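Local atomic coordinates of aminopeptidase C (Lactobacillus rhamnosus, PDB entry 4K7C), a protein that is a cysteine aminopeptidase of the C1-like (papain-clan) family and probably removes residues from the N-terminus of peptides. Residues Pro378-Glu384 and Gly395-Asp401; Phe52-Thr58 and Thr369-Leu373. All coordinates share one frame; numbering follows the deposited sequence.

Contact 1 of 2, residues Pro378-Glu384 and Gly395-Asp401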
# COMPACT_ATOMS: atom_id res chain seq x y z
N PRO A 378 -2.93 -12.57 -42.67
CA PRO A 378 -2.98 -12.00 -41.32
C PRO A 378 -1.79 -12.44 -40.48
O PRO A 378 -1.44 -13.63 -40.49
CB PRO A 378 -4.27 -12.59 -40.78
CG PRO A 378 -4.48 -13.85 -41.55
CD PRO A 378 -4.08 -13.42 -42.93
N THR A 379 -1.13 -11.51 -39.78
CA THR A 379 -0.04 -11.96 -38.85
C THR A 379 -0.45 -11.91 -37.37
O THR A 379 0.13 -12.63 -36.53
CB THR A 379 1.21 -11.08 -39.12
OG1 THR A 379 0.87 -9.72 -38.91
CG2 THR A 379 1.70 -11.28 -40.54
N LYS A 380 -1.36 -10.98 -37.09
CA LYS A 380 -1.80 -10.68 -35.75
C LYS A 380 -3.12 -9.89 -35.81
O LYS A 380 -3.43 -9.30 -36.81
CB LYS A 380 -0.76 -9.92 -34.91
CG LYS A 380 -0.18 -8.71 -35.52
CD LYS A 380 1.13 -8.26 -34.87
CE LYS A 380 1.69 -6.99 -35.49
NZ LYS A 380 2.98 -6.76 -34.79
N TRP A 381 -3.89 -10.03 -34.72
CA TRP A 381 -5.26 -9.56 -34.61
C TRP A 381 -5.32 -8.71 -33.36
O TRP A 381 -4.72 -9.04 -32.29
CB TRP A 381 -6.20 -10.73 -34.42
CG TRP A 381 -6.15 -11.74 -35.55
CD1 TRP A 381 -5.24 -12.73 -35.69
CD2 TRP A 381 -7.12 -11.93 -36.58
NE1 TRP A 381 -5.49 -13.46 -36.87
CE2 TRP A 381 -6.65 -12.97 -37.42
CE3 TRP A 381 -8.30 -11.20 -36.97
CZ2 TRP A 381 -7.33 -13.37 -38.56
CZ3 TRP A 381 -9.00 -11.64 -38.06
CH2 TRP A 381 -8.51 -12.69 -38.87
N LYS A 382 -6.08 -7.62 -33.47
CA LYS A 382 -6.28 -6.71 -32.37
C LYS A 382 -7.54 -7.09 -31.62
O LYS A 382 -8.64 -7.29 -32.20
CB LYS A 382 -6.34 -5.26 -32.82
CG LYS A 382 -6.57 -4.25 -31.71
CD LYS A 382 -6.57 -2.81 -32.20
CE LYS A 382 -6.40 -1.88 -31.01
NZ LYS A 382 -6.82 -0.49 -31.29
N VAL A 383 -7.42 -7.15 -30.31
CA VAL A 383 -8.47 -7.75 -29.47
C VAL A 383 -8.93 -6.80 -28.37
O VAL A 383 -8.13 -6.39 -27.49
CB VAL A 383 -7.99 -9.07 -28.83
CG1 VAL A 383 -9.02 -9.69 -27.86
CG2 VAL A 383 -7.70 -10.00 -29.91
N GLU A 384 -10.19 -6.46 -28.40
CA GLU A 384 -10.75 -5.70 -27.29
C GLU A 384 -11.16 -6.61 -26.18
O GLU A 384 -12.04 -7.48 -26.34
CB GLU A 384 -11.98 -4.82 -27.71
CG GLU A 384 -12.58 -4.08 -26.49
CD GLU A 384 -13.77 -3.22 -26.85
OE1 GLU A 384 -14.27 -3.41 -27.99
OE2 GLU A 384 -14.29 -2.52 -25.97
N GLY A 395 -6.07 -2.09 -22.08
CA GLY A 395 -7.12 -3.13 -22.11
C GLY A 395 -7.34 -3.91 -23.41
O GLY A 395 -8.11 -4.81 -23.44
N TYR A 396 -6.54 -3.60 -24.42
CA TYR A 396 -6.50 -4.34 -25.66
C TYR A 396 -5.38 -5.39 -25.69
O TYR A 396 -4.25 -5.17 -25.18
CB TYR A 396 -6.33 -3.38 -26.83
CG TYR A 396 -7.59 -2.54 -27.13
CD1 TYR A 396 -8.49 -2.99 -28.06
CD2 TYR A 396 -7.90 -1.36 -26.40
CE1 TYR A 396 -9.64 -2.28 -28.32
CE2 TYR A 396 -9.02 -0.66 -26.63
CZ TYR A 396 -9.92 -1.09 -27.61
OH TYR A 396 -11.08 -0.36 -27.84
N PHE A 397 -5.72 -6.52 -26.27
CA PHE A 397 -4.82 -7.68 -26.35
C PHE A 397 -4.40 -7.80 -27.84
O PHE A 397 -4.96 -7.11 -28.71
CB PHE A 397 -5.55 -8.91 -25.86
CG PHE A 397 -5.52 -9.15 -24.36
CD1 PHE A 397 -5.54 -8.14 -23.47
CD2 PHE A 397 -5.58 -10.45 -23.88
CE1 PHE A 397 -5.52 -8.37 -22.10
CE2 PHE A 397 -5.55 -10.69 -22.54
CZ PHE A 397 -5.51 -9.64 -21.65
N VAL A 398 -3.42 -8.67 -28.11
CA VAL A 398 -2.98 -8.95 -29.46
C VAL A 398 -2.87 -10.47 -29.56
O VAL A 398 -2.34 -11.14 -28.61
CB VAL A 398 -1.72 -8.20 -29.81
CG1 VAL A 398 -0.67 -8.40 -28.75
CG2 VAL A 398 -1.21 -8.65 -31.18
N ALA A 399 -3.36 -11.05 -30.68
CA ALA A 399 -3.36 -12.50 -30.85
C ALA A 399 -2.62 -12.78 -32.14
O ALA A 399 -2.91 -12.12 -33.18
CB ALA A 399 -4.74 -13.08 -30.98
N SER A 400 -1.64 -13.69 -32.09
CA SER A 400 -0.92 -14.05 -33.28
C SER A 400 -1.87 -14.88 -34.18
O SER A 400 -2.83 -15.51 -33.72
CB SER A 400 0.39 -14.86 -33.00
OG SER A 400 0.09 -16.15 -32.54
N ASP A 401 -1.57 -14.89 -35.49
CA ASP A 401 -2.36 -15.69 -36.40
C ASP A 401 -2.24 -17.19 -36.04
O ASP A 401 -3.22 -17.94 -36.10
CB ASP A 401 -1.96 -15.41 -37.85
CG ASP A 401 -3.04 -15.87 -38.79
OD1 ASP A 401 -4.15 -15.43 -38.54
OD2 ASP A 401 -2.79 -16.74 -39.67

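Contact 2 of 2, residues Phe52-Thr58 and Thr369-Leu373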
# COMPACT_ATOMS: atom_id res chain seq x y z
N PHE A 52 -1.36 -2.55 -36.48
CA PHE A 52 -2.31 -3.25 -37.32
C PHE A 52 -2.71 -2.47 -38.56
O PHE A 52 -3.20 -1.34 -38.47
CB PHE A 52 -3.58 -3.58 -36.54
CG PHE A 52 -3.30 -4.25 -35.21
CD1 PHE A 52 -3.19 -5.62 -35.14
CD2 PHE A 52 -3.18 -3.50 -34.06
CE1 PHE A 52 -2.88 -6.26 -33.94
CE2 PHE A 52 -3.00 -4.12 -32.80
CZ PHE A 52 -2.84 -5.51 -32.74
N SER A 53 -2.46 -3.06 -39.71
CA SER A 53 -2.77 -2.41 -41.00
C SER A 53 -4.26 -2.08 -41.13
O SER A 53 -4.59 -1.07 -41.73
CB SER A 53 -2.23 -3.24 -42.22
OG SER A 53 -2.93 -4.44 -42.39
N ILE A 54 -5.13 -2.89 -40.52
CA ILE A 54 -6.59 -2.60 -40.45
C ILE A 54 -6.90 -2.42 -38.99
O ILE A 54 -6.68 -3.34 -38.20
CB ILE A 54 -7.41 -3.79 -40.97
CG1 ILE A 54 -6.96 -3.97 -42.39
CG2 ILE A 54 -8.92 -3.49 -40.77
CD1 ILE A 54 -7.60 -5.11 -43.08
N GLU A 55 -7.33 -1.24 -38.62
CA GLU A 55 -7.62 -0.95 -37.24
C GLU A 55 -8.84 -0.09 -37.10
O GLU A 55 -8.85 1.06 -37.59
CB GLU A 55 -6.44 -0.26 -36.63
CG GLU A 55 -6.56 -0.16 -35.11
CD GLU A 55 -5.29 0.43 -34.48
OE1 GLU A 55 -4.55 1.14 -35.19
OE2 GLU A 55 -5.01 0.19 -33.30
N LEU A 56 -9.85 -0.57 -36.39
CA LEU A 56 -11.04 0.23 -36.12
C LEU A 56 -10.78 1.17 -34.95
O LEU A 56 -10.01 0.86 -34.02
CB LEU A 56 -12.25 -0.67 -35.78
CG LEU A 56 -12.47 -1.84 -36.77
CD1 LEU A 56 -13.67 -2.70 -36.40
CD2 LEU A 56 -12.54 -1.42 -38.18
N ASP A 57 -11.49 2.27 -34.96
CA ASP A 57 -11.35 3.23 -33.88
C ASP A 57 -12.44 2.88 -32.83
O ASP A 57 -13.64 3.15 -33.05
CB ASP A 57 -11.49 4.61 -34.49
CG ASP A 57 -11.43 5.71 -33.46
OD1 ASP A 57 -11.10 5.39 -32.27
OD2 ASP A 57 -11.71 6.88 -33.86
N THR A 58 -12.08 2.23 -31.72
CA THR A 58 -13.08 1.69 -30.78
C THR A 58 -13.03 2.26 -29.36
O THR A 58 -13.82 1.88 -28.50
CB THR A 58 -13.02 0.16 -30.73
OG1 THR A 58 -11.70 -0.27 -30.39
CG2 THR A 58 -13.47 -0.52 -32.08
N THR A 369 -10.98 -6.11 -33.32
CA THR A 369 -11.06 -4.68 -33.74
C THR A 369 -9.98 -4.24 -34.70
O THR A 369 -9.89 -3.08 -35.04
CB THR A 369 -11.15 -3.72 -32.54
OG1 THR A 369 -9.86 -3.62 -31.90
CG2 THR A 369 -12.29 -4.17 -31.50
N GLY A 370 -9.26 -5.20 -35.24
CA GLY A 370 -8.12 -4.90 -36.12
C GLY A 370 -7.47 -6.21 -36.51
O GLY A 370 -7.70 -7.27 -35.88
N VAL A 371 -6.70 -6.13 -37.59
CA VAL A 371 -5.90 -7.24 -38.15
C VAL A 371 -4.80 -6.66 -38.95
O VAL A 371 -5.01 -5.66 -39.63
CB VAL A 371 -6.78 -8.28 -38.97
CG1 VAL A 371 -7.36 -7.65 -40.25
CG2 VAL A 371 -6.00 -9.56 -39.17
N ASP A 372 -3.58 -7.16 -38.75
CA ASP A 372 -2.41 -6.75 -39.50
C ASP A 372 -2.32 -7.75 -40.63
O ASP A 372 -2.13 -9.00 -40.42
CB ASP A 372 -1.13 -6.82 -38.64
CG ASP A 372 0.00 -6.00 -39.20
OD1 ASP A 372 -0.25 -4.97 -39.85
OD2 ASP A 372 1.18 -6.34 -38.91
N LEU A 373 -2.33 -7.16 -41.82
CA LEU A 373 -2.18 -7.97 -43.06
C LEU A 373 -0.84 -7.63 -43.72
O LEU A 373 -0.59 -6.47 -44.06
CB LEU A 373 -3.33 -7.59 -44.01
CG LEU A 373 -4.74 -7.93 -43.57
CD1 LEU A 373 -5.69 -7.47 -44.70
CD2 LEU A 373 -4.96 -9.38 -43.24
O HOH W 1 -9.53 -0.91 -32.07

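Contact 1 of 2, residues Pro378-Glu384 and Gly395-Asp401
Trp381 and Asp401 meet near the open end of a beta hairpin, strands 377-384 and 396-400, in the beta-rich part of this papain-clan peptidase. Along the ladder, Trp381 and Ala399 form one hydrogen-bonded antiparallel pair and Val383 and Phe397 the next, and the bond from Phe397 N to Val383 O is short at 2.7 Å. The indole can be followed outward. Its CB lies 4.4 Å from Ala399 CB; CG, carried anti to the carbonyl carbon (chi1 -59°), and then CD1 run past Ala399 O, which sits in the ring plane at the edge, 3.5 Å from CD1. NE1 turns toward Asp401, and beyond it CE2 and CZ2 stay near Asp401 OD1, CZ2 at 3.8 Å, while the ring stacks on Phe404 and packs against helix 298-310. At the other end, on the face that also carries Glu384 and Val398, Lys382 NZ stands over the Tyr396 ring as a cation-pi partner, 4.6 Å from its centroid, and also makes a salt bridge to Glu55. Glu384 CB approaches the same ring at CE1, and its carboxylate goes on to Arg80 and His81. Asp401 OD2 pairs with Lys302, whereas OD1 receives Trp381 NE1 at 2.9 Å on its anti lone pair, and OD1 lies 7° out of the indole plane.

Contact 2 of 2, residues Phe52-Thr58 and Thr369-Leu373
Ser53 places OG between its backbone N and carbonyl carbon (chi1 70°), and Asp372 holds CG anti to its own N (chi1 -161°); these two turns bring each side chain onto the other segment's backbone. Ser53 OG accepts from Leu373 N at 2.8 Å, a nearly straight bond, while Asp372 OD1 takes Ser53 N at 2.9 Å on its anti side, 25° out of the carboxylate plane. Replacing Asp372 with an alanine would probably leave Ser53 N without this acceptor and the chain entering strand 54-55 less firmly held. Just before it, Phe52 O accepts a hydrogen bond from Arg231 of a second subunit. Beyond Ser53 comes an antiparallel bridge: Ile54 and Val371 exchange both backbone bonds, and Leu56 N reaches Thr369 O at 2.9 Å. Ile54 and Val371 lie side by side, and Ile54 CD1 presses on Leu373 CD1 at 3.4 Å, tighter than usual for two carbons. Gly370 CA comes within 3.0 Å of Ile54 O, and a beta carbon on it would clash with that oxygen. At the far end a water joins Leu56 O, to which it donates, with Thr58 OG1 and Thr369 OG1, and the CG2 methyls of Thr58 and Thr369 meet at 3.9 Å. Helix 298-310 packs on Ile54, Leu56, Val371 and Leu373, and strand 377-384 flanks strand 364-374.

How the contacts relate
Contact 1 is the more buried of the two; contact 2 is partly buried and reaches a second subunit. Strands 364-374 and 377-384 are neighbours in the sheet and follow each other in the chain, and with the pairings of each contact the segments 52-58, 369-373, 378-384 and 395-401 lie in succession across it. The hairpin joins residues close in sequence by a regular ladder, with charged and aromatic groups at its ends. Contact 2 instead brings together segments some 310 residues apart, through a short bridge extended by side-chain-to-backbone bonds and a water. Tyr396 OH and Thr58 OG1, 2.6 Å apart in a probable hydrogen bond, join the two outer segments over the strands between them.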